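Local atomic coordinates of transcriptional regulator ComR (Streptococcus vestibularis F0396, PDB entry 6HU8), a protein that regulates competence for transformation in streptococci within a peptide-pheromone signalling system, probably by binding DNA. Residues A[215-220]-A[224-229]; A[189-194]-A[204-209]. All coordinates share one frame; numbering follows the deposited sequence.

Contact 1 of 2, residues A[215-220]-A[224-229]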
ATOM      1  N   GLY A 215      -5.418   5.588 -13.080  1.00 37.09           N
ATOM      2  CA  GLY A 215      -6.468   4.749 -13.635  1.00 35.66           C
ATOM      3  C   GLY A 215      -7.844   5.089 -13.073  1.00 43.38           C
ATOM      4  O   GLY A 215      -8.848   5.076 -13.801  1.00 42.59           O
ATOM      5  N   LEU A 216      -7.901   5.394 -11.777  1.00 41.19           N
ATOM      6  CA  LEU A 216      -9.168   5.725 -11.137  1.00 41.37           C
ATOM      7  C   LEU A 216      -9.691   7.091 -11.548  1.00 43.56           C
ATOM      8  O   LEU A 216     -10.893   7.251 -11.793  1.00 44.25           O
ATOM      9  CB  LEU A 216      -9.032   5.664  -9.613  1.00 45.28           C
ATOM     10  CG  LEU A 216      -9.060   4.249  -9.041  1.00 42.17           C
ATOM     11  CD1 LEU A 216      -8.679   4.269  -7.556  1.00 40.73           C
ATOM     12  CD2 LEU A 216     -10.440   3.631  -9.263  1.00 41.78           C
ATOM     13  N   LYS A 217      -8.801   8.079 -11.613  1.00 40.74           N
ATOM     14  CA  LYS A 217      -9.191   9.408 -12.085  1.00 41.93           C
ATOM     15  C   LYS A 217      -9.837   9.329 -13.478  1.00 45.18           C
ATOM     16  O   LYS A 217     -10.773  10.086 -13.778  1.00 45.31           O
ATOM     17  CB  LYS A 217      -7.990  10.365 -12.090  1.00 40.39           C
ATOM     18  CG  LYS A 217      -7.602  10.867 -10.691  1.00 41.05           C
ATOM     19  CD  LYS A 217      -6.757  12.129 -10.747  1.00 41.27           C
ATOM     20  CE  LYS A 217      -6.851  12.928  -9.453  1.00 45.76           C
ATOM     21  NZ  LYS A 217      -8.260  13.415  -9.247  1.00 48.04           N
ATOM     22  N   ILE A 218      -9.388   8.389 -14.308  1.00 41.94           N
ATOM     23  CA  ILE A 218     -10.020   8.194 -15.615  1.00 43.21           C
ATOM     24  C   ILE A 218     -11.382   7.519 -15.458  1.00 50.67           C
ATOM     25  O   ILE A 218     -12.367   7.950 -16.055  1.00 49.81           O
ATOM     26  CB  ILE A 218      -9.134   7.368 -16.565  1.00 43.35           C
ATOM     27  CG1 ILE A 218      -7.928   8.195 -17.001  1.00 35.71           C
ATOM     28  CG2 ILE A 218      -9.897   6.948 -17.791  1.00 41.89           C
ATOM     29  CD1 ILE A 218      -6.869   7.392 -17.744  1.00 43.46           C
ATOM     30  N   SER A 219     -11.449   6.480 -14.632  1.00 45.25           N
ATOM     31  CA  SER A 219     -12.656   5.660 -14.558  1.00 50.02           C
ATOM     32  C   SER A 219     -13.727   6.268 -13.641  1.00 50.04           C
ATOM     33  O   SER A 219     -14.910   5.935 -13.745  1.00 55.52           O
ATOM     34  CB  SER A 219     -12.304   4.253 -14.079  1.00 48.56           C
ATOM     35  OG  SER A 219     -11.836   4.298 -12.740  1.00 53.72           O
ATOM     36  N   LEU A 220     -13.308   7.145 -12.734  1.00 48.64           N
ATOM     37  CA  LEU A 220     -14.246   7.840 -11.854  1.00 49.04           C
ATOM     38  C   LEU A 220     -14.547   9.238 -12.387  1.00 52.51           C
ATOM     39  O   LEU A 220     -15.317   9.987 -11.781  1.00 51.88           O
ATOM     40  CB  LEU A 220     -13.689   7.924 -10.425  1.00 47.27           C
ATOM     41  CG  LEU A 220     -13.425   6.587  -9.741  1.00 49.89           C
ATOM     42  CD1 LEU A 220     -12.848   6.798  -8.338  1.00 46.86           C
ATOM     43  CD2 LEU A 220     -14.715   5.757  -9.691  1.00 52.07           C
ATOM     44  N   LYS A 224      -9.419  16.397 -12.427  1.00 50.32           N
ATOM     45  CA  LYS A 224      -8.636  17.468 -11.813  1.00 49.65           C
ATOM     46  C   LYS A 224      -7.290  16.925 -11.334  1.00 54.10           C
ATOM     47  O   LYS A 224      -7.227  15.840 -10.758  1.00 49.30           O
ATOM     48  CB  LYS A 224      -9.392  18.120 -10.653  1.00 54.86           C
ATOM     49  CG  LYS A 224      -9.687  17.187  -9.468  1.00 56.31           C
ATOM     50  CD  LYS A 224      -9.723  17.960  -8.151  1.00 63.67           C
ATOM     51  CE  LYS A 224     -10.424  17.166  -7.049  1.00 59.53           C
ATOM     52  NZ  LYS A 224     -11.882  17.023  -7.338  1.00 65.08           N
ATOM     53  N   ASP A 225      -6.223  17.677 -11.610  1.00 54.52           N
ATOM     54  CA  ASP A 225      -4.851  17.314 -11.243  1.00 53.82           C
ATOM     55  C   ASP A 225      -4.309  16.049 -11.933  1.00 53.84           C
ATOM     56  O   ASP A 225      -3.296  15.494 -11.476  1.00 50.79           O
ATOM     57  CB  ASP A 225      -4.724  17.132  -9.719  1.00 56.34           C
ATOM     58  CG  ASP A 225      -4.953  18.421  -8.957  1.00 63.32           C
ATOM     59  OD1 ASP A 225      -3.992  19.215  -8.827  1.00 68.12           O
ATOM     60  OD2 ASP A 225      -6.094  18.636  -8.490  1.00 64.42           O
ATOM     61  N   PHE A 226      -4.950  15.594 -13.016  1.00 49.84           N
ATOM     62  CA  PHE A 226      -4.513  14.345 -13.650  1.00 45.14           C
ATOM     63  C   PHE A 226      -3.055  14.436 -14.110  1.00 45.46           C
ATOM     64  O   PHE A 226      -2.280  13.502 -13.900  1.00 42.46           O
ATOM     65  CB  PHE A 226      -5.404  13.957 -14.843  1.00 44.84           C
ATOM     66  CG  PHE A 226      -5.063  12.604 -15.436  1.00 43.35           C
ATOM     67  CD1 PHE A 226      -4.094  12.485 -16.430  1.00 41.98           C
ATOM     68  CD2 PHE A 226      -5.703  11.456 -14.995  1.00 40.72           C
ATOM     69  CE1 PHE A 226      -3.768  11.246 -16.962  1.00 39.29           C
ATOM     70  CE2 PHE A 226      -5.383  10.209 -15.523  1.00 37.34           C
ATOM     71  CZ  PHE A 226      -4.412  10.109 -16.511  1.00 40.31           C
ATOM     72  N   LEU A 227      -2.675  15.556 -14.721  1.00 43.98           N
ATOM     73  CA  LEU A 227      -1.307  15.698 -15.216  1.00 44.37           C
ATOM     74  C   LEU A 227      -0.339  15.884 -14.054  1.00 44.21           C
ATOM     75  O   LEU A 227       0.853  15.633 -14.186  1.00 42.77           O
ATOM     76  CB  LEU A 227      -1.198  16.861 -16.201  1.00 46.41           C
ATOM     77  CG  LEU A 227      -1.999  16.710 -17.494  1.00 43.96           C
ATOM     78  CD1 LEU A 227      -1.841  17.952 -18.373  1.00 47.12           C
ATOM     79  CD2 LEU A 227      -1.557  15.457 -18.243  1.00 42.38           C
ATOM     80  N   THR A 228      -0.850  16.314 -12.908  1.00 41.35           N
ATOM     81  CA  THR A 228      -0.013  16.394 -11.715  1.00 46.21           C
ATOM     82  C   THR A 228       0.331  14.976 -11.243  1.00 44.68           C
ATOM     83  O   THR A 228       1.453  14.709 -10.786  1.00 41.74           O
ATOM     84  CB  THR A 228      -0.692  17.199 -10.598  1.00 49.03           C
ATOM     85  OG1 THR A 228      -0.853  18.550 -11.041  1.00 52.31           O
ATOM     86  CG2 THR A 228       0.169  17.213  -9.351  1.00 45.00           C
ATOM     87  N   VAL A 229      -0.619  14.058 -11.397  1.00 41.31           N
ATOM     88  CA  VAL A 229      -0.340  12.655 -11.113  1.00 42.64           C
ATOM     89  C   VAL A 229       0.673  12.094 -12.109  1.00 39.38           C
ATOM     90  O   VAL A 229       1.594  11.372 -11.720  1.00 40.39           O
ATOM     91  CB  VAL A 229      -1.611  11.797 -11.140  1.00 40.98           C
ATOM     92  CG1 VAL A 229      -1.268  10.340 -10.899  1.00 36.62           C
ATOM     93  CG2 VAL A 229      -2.612  12.292 -10.100  1.00 44.18           C
TER
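Swung away from its own backbone nitrogen (chi1 -174°), the F226 ring leaves its helix for the flank of helix 200-219, where K217 and I218 receive it; the K217 chain, extended as far as CE, then bends at its last torsion (chi4 -64°) and delivers its ammonium to the carbonyl of K224. The two aliphatic contacts with the ring differ. CB of K217 sits at the ring edge, in plane, 3.9 Å from CD2 of F226, whereas I218 crosses the phenyl obliquely, its CG1 3.6 Å from CE2 of F226 and its CD1 3.9 Å from CZ of F226. Y256 of helix 246-261 stacks on the same ring, and that helix also meets I218. K217 NZ donates to K224 O over 3.0 Å, lying in the carbonyl plane with a C=O...N angle of 157°, and bonds to S222 O as well. Two carbonyls of one short connection thus grip a single ammonium. The arrangement is an antiparallel helical hairpin of the tetratricopeptide-family domain: helix 200-219 ends, the chain turns, and helix 226-240 sets off in the reverse direction. The lysine stem fills part of the interface between the two helices, its CD 4.2 Å from CG2 of V229, with V188 of helix 181-192 also touching this side chain. Charge around the turn is mixed. K224 NZ lies 5.5 Å from K217 NZ, a like-charge proximity that may be eased by D225, whose OD2 is 5.7 Å from K217 NZ; K224 itself bends away to a weak, long ion pair with D185.

Contact 2 of 2, residues A[189-194]-A[204-209]; sequences DRVLKQ and IALFND
L206 points from helix 200-219 toward helix 181-192, and its CD1 meets CG1 of V191 at 3.9 Å. The two helices are successive members of the all-helical tetratricopeptide-family domain, and apolar packing joins them here. Along 204-209 the inter-helix contact starts at L206. Its CG is anti to the backbone N (chi1 175°), which carries the branch away from its own helix; the side chains of L206 and V191 then slide past each other in opposite directions. The same CD1 of L206 comes within 4.1 Å of the V191 carbonyl O and 4.4 Å of CB of Q194, so one methyl lies against V191 and reaches Q194. Further flanks of L206 are filled by L163 of helix 160-173 and V236 of helix 226-240. Next along, F207 turns to helix 226-240, where it packs on L233 and I237. One turn beyond A205, D209 directs its CB back toward 189-194, but this CB of D209 gets no closer than 4.8 Å to CG1 of V191; its OD1 instead lies close to D167 OD1, a buried pairing of like charges that could favour a shared proton. The chain beyond helix 181-192 is fixed by Q194. Its side-chain amide bonds K156 O and F158 N, and NE2 also donates to R190 O over 2.8 Å in a nearly straight bond (172° at the hydrogen); NE2 stands above the plane of the R190 carbonyl, with K193 N, 3.2 Å from R190 O, reaching the same oxygen from the opposite face.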
ATOM      1  N   ASP A 189      -4.495  13.750  -2.614  1.00 44.64           N
ATOM      2  CA  ASP A 189      -3.757  14.977  -2.351  1.00 45.33           C
ATOM      3  C   ASP A 189      -2.539  14.724  -1.462  1.00 48.20           C
ATOM      4  O   ASP A 189      -1.472  15.312  -1.663  1.00 48.30           O
ATOM      5  CB  ASP A 189      -4.674  16.028  -1.716  1.00 47.92           C
ATOM      6  CG  ASP A 189      -3.909  17.250  -1.234  1.00 58.07           C
ATOM      7  OD1 ASP A 189      -3.467  18.046  -2.089  1.00 59.15           O
ATOM      8  OD2 ASP A 189      -3.729  17.404  -0.001  1.00 64.81           O
ATOM      9  N   ARG A 190      -2.692  13.837  -0.488  1.00 44.58           N
ATOM     10  CA  ARG A 190      -1.598  13.561   0.431  1.00 48.28           C
ATOM     11  C   ARG A 190      -0.561  12.658  -0.233  1.00 44.60           C
ATOM     12  O   ARG A 190       0.639  12.800   0.004  1.00 45.69           O
ATOM     13  CB  ARG A 190      -2.124  12.935   1.727  1.00 49.96           C
ATOM     14  CG  ARG A 190      -1.118  12.978   2.853  1.00 54.54           C
ATOM     15  CD  ARG A 190      -0.646  14.410   3.090  1.00 59.34           C
ATOM     16  NE  ARG A 190      -1.661  15.213   3.775  1.00 64.43           N
ATOM     17  CZ  ARG A 190      -1.581  16.530   3.952  1.00 68.82           C
ATOM     18  NH1 ARG A 190      -0.529  17.203   3.490  1.00 59.73           N
ATOM     19  NH2 ARG A 190      -2.554  17.176   4.593  1.00 70.09           N
ATOM     20  N   VAL A 191      -1.019  11.741  -1.079  1.00 42.91           N
ATOM     21  CA  VAL A 191      -0.094  10.907  -1.846  1.00 45.15           C
ATOM     22  C   VAL A 191       0.793  11.774  -2.734  1.00 43.96           C
ATOM     23  O   VAL A 191       2.007  11.577  -2.795  1.00 45.15           O
ATOM     24  CB  VAL A 191      -0.830   9.876  -2.720  1.00 45.33           C
ATOM     25  CG1 VAL A 191       0.121   9.277  -3.763  1.00 42.14           C
ATOM     26  CG2 VAL A 191      -1.428   8.786  -1.844  1.00 38.73           C
ATOM     27  N   LEU A 192       0.169  12.751  -3.391  1.00 48.07           N
ATOM     28  CA  LEU A 192       0.866  13.665  -4.288  1.00 45.98           C
ATOM     29  C   LEU A 192       1.918  14.538  -3.595  1.00 47.09           C
ATOM     30  O   LEU A 192       2.838  15.033  -4.251  1.00 46.25           O
ATOM     31  CB  LEU A 192      -0.147  14.555  -5.012  1.00 42.98           C
ATOM     32  CG  LEU A 192      -0.932  13.847  -6.114  1.00 44.06           C
ATOM     33  CD1 LEU A 192      -1.994  14.769  -6.718  1.00 38.80           C
ATOM     34  CD2 LEU A 192       0.037  13.332  -7.180  1.00 37.03           C
ATOM     35  N   LYS A 193       1.808  14.711  -2.282  1.00 46.34           N
ATOM     36  CA  LYS A 193       2.752  15.560  -1.550  1.00 47.05           C
ATOM     37  C   LYS A 193       3.881  14.792  -0.871  1.00 51.06           C
ATOM     38  O   LYS A 193       4.726  15.393  -0.203  1.00 50.87           O
ATOM     39  CB  LYS A 193       2.024  16.384  -0.491  1.00 50.21           C
ATOM     40  CG  LYS A 193       1.065  17.436  -1.026  1.00 53.94           C
ATOM     41  CD  LYS A 193       0.352  18.116   0.144  1.00 60.58           C
ATOM     42  CE  LYS A 193      -0.675  19.142  -0.313  1.00 64.99           C
ATOM     43  NZ  LYS A 193      -1.147  19.929   0.863  1.00 66.23           N
ATOM     44  N   GLN A 194       3.908  13.472  -1.026  1.00 52.09           N
ATOM     45  CA  GLN A 194       4.946  12.677  -0.372  1.00 47.60           C
ATOM     46  C   GLN A 194       6.312  12.991  -0.954  1.00 53.21           C
ATOM     47  O   GLN A 194       6.476  13.110  -2.178  1.00 47.60           O
ATOM     48  CB  GLN A 194       4.649  11.176  -0.494  1.00 43.31           C
ATOM     49  CG  GLN A 194       3.376  10.740   0.231  1.00 44.90           C
ATOM     50  CD  GLN A 194       3.367  11.157   1.691  1.00 47.16           C
ATOM     51  OE1 GLN A 194       4.205  10.716   2.473  1.00 44.84           O
ATOM     52  NE2 GLN A 194       2.424  12.020   2.059  1.00 45.38           N
ATOM     53  N   ILE A 204       8.531   2.066  -5.251  1.00 38.55           N
ATOM     54  CA  ILE A 204       7.687   1.143  -6.005  1.00 41.66           C
ATOM     55  C   ILE A 204       6.254   1.145  -5.448  1.00 42.40           C
ATOM     56  O   ILE A 204       5.292   1.152  -6.214  1.00 39.50           O
ATOM     57  CB  ILE A 204       8.262  -0.273  -6.003  1.00 43.21           C
ATOM     58  CG1 ILE A 204       9.515  -0.294  -6.885  1.00 49.80           C
ATOM     59  CG2 ILE A 204       7.271  -1.248  -6.564  1.00 42.71           C
ATOM     60  CD1 ILE A 204      10.063  -1.674  -7.184  1.00 52.42           C
ATOM     61  N   ALA A 205       6.112   1.150  -4.123  1.00 37.93           N
ATOM     62  CA  ALA A 205       4.786   1.211  -3.520  1.00 38.91           C
ATOM     63  C   ALA A 205       4.134   2.532  -3.873  1.00 38.08           C
ATOM     64  O   ALA A 205       2.951   2.580  -4.200  1.00 36.78           O
ATOM     65  CB  ALA A 205       4.856   1.026  -1.990  1.00 31.52           C
ATOM     66  N   LEU A 206       4.902   3.609  -3.811  1.00 36.47           N
ATOM     67  CA  LEU A 206       4.358   4.924  -4.149  1.00 38.46           C
ATOM     68  C   LEU A 206       3.986   5.000  -5.634  1.00 42.71           C
ATOM     69  O   LEU A 206       2.932   5.553  -6.015  1.00 36.38           O
ATOM     70  CB  LEU A 206       5.364   6.019  -3.783  1.00 38.40           C
ATOM     71  CG  LEU A 206       5.007   7.453  -4.176  1.00 43.68           C
ATOM     72  CD1 LEU A 206       3.811   7.957  -3.380  1.00 44.53           C
ATOM     73  CD2 LEU A 206       6.211   8.390  -4.035  1.00 44.46           C
ATOM     74  N   PHE A 207       4.846   4.433  -6.478  1.00 39.12           N
ATOM     75  CA  PHE A 207       4.577   4.427  -7.904  1.00 38.81           C
ATOM     76  C   PHE A 207       3.270   3.680  -8.199  1.00 38.89           C
ATOM     77  O   PHE A 207       2.441   4.145  -8.981  1.00 41.96           O
ATOM     78  CB  PHE A 207       5.737   3.793  -8.675  1.00 41.37           C
ATOM     79  CG  PHE A 207       5.534   3.792 -10.159  1.00 36.61           C
ATOM     80  CD1 PHE A 207       5.879   4.899 -10.909  1.00 39.50           C
ATOM     81  CD2 PHE A 207       4.976   2.695 -10.797  1.00 37.53           C
ATOM     82  CE1 PHE A 207       5.678   4.915 -12.290  1.00 42.44           C
ATOM     83  CE2 PHE A 207       4.763   2.700 -12.164  1.00 38.55           C
ATOM     84  CZ  PHE A 207       5.109   3.814 -12.914  1.00 43.18           C
ATOM     85  N   ASN A 208       3.085   2.527  -7.564  1.00 38.13           N
ATOM     86  CA  ASN A 208       1.896   1.720  -7.809  1.00 39.84           C
ATOM     87  C   ASN A 208       0.616   2.394  -7.295  1.00 40.49           C
ATOM     88  O   ASN A 208      -0.457   2.244  -7.882  1.00 38.27           O
ATOM     89  CB  ASN A 208       2.072   0.339  -7.171  1.00 39.49           C
ATOM     90  CG  ASN A 208       2.995  -0.549  -7.976  1.00 44.49           C
ATOM     91  OD1 ASN A 208       3.079  -0.411  -9.198  1.00 45.54           O
ATOM     92  ND2 ASN A 208       3.695  -1.462  -7.306  1.00 42.42           N
ATOM     93  N   ASP A 209       0.727   3.135  -6.196  1.00 37.28           N
ATOM     94  CA  ASP A 209      -0.403   3.936  -5.737  1.00 37.06           C
ATOM     95  C   ASP A 209      -0.723   5.055  -6.718  1.00 37.75           C
ATOM     96  O   ASP A 209      -1.877   5.351  -6.977  1.00 37.86           O
ATOM     97  CB  ASP A 209      -0.121   4.538  -4.372  1.00 34.24           C
ATOM     98  CG  ASP A 209      -0.325   3.547  -3.255  1.00 39.00           C
ATOM     99  OD1 ASP A 209      -0.640   2.376  -3.549  1.00 38.57           O
ATOM    100  OD2 ASP A 209      -0.167   3.950  -2.095  1.00 38.31           O
TER

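Overall arrangement
Followed from the N terminus, the chain first passes the helix-turn-helix region, then the tetratricopeptide-like domain, which holds both contacts. Contact 2 comes first and spans the nine residues between 189-194 and 204-209; contact 1 then closes the three-residue gap between 215-220 and 224-229. The loops follow in series, neither nested nor crossed, with centres about 13 Å apart. Helix 200-219 serves both, its N-terminal half in contact 2 and its C-terminal end in contact 1. L192 bridges them, its CD2 4.0 Å from CA of V229. K232 of helix 226-240 adds bonds to the carbonyls of L192 and Q194, linking the first and third of the three successive helices.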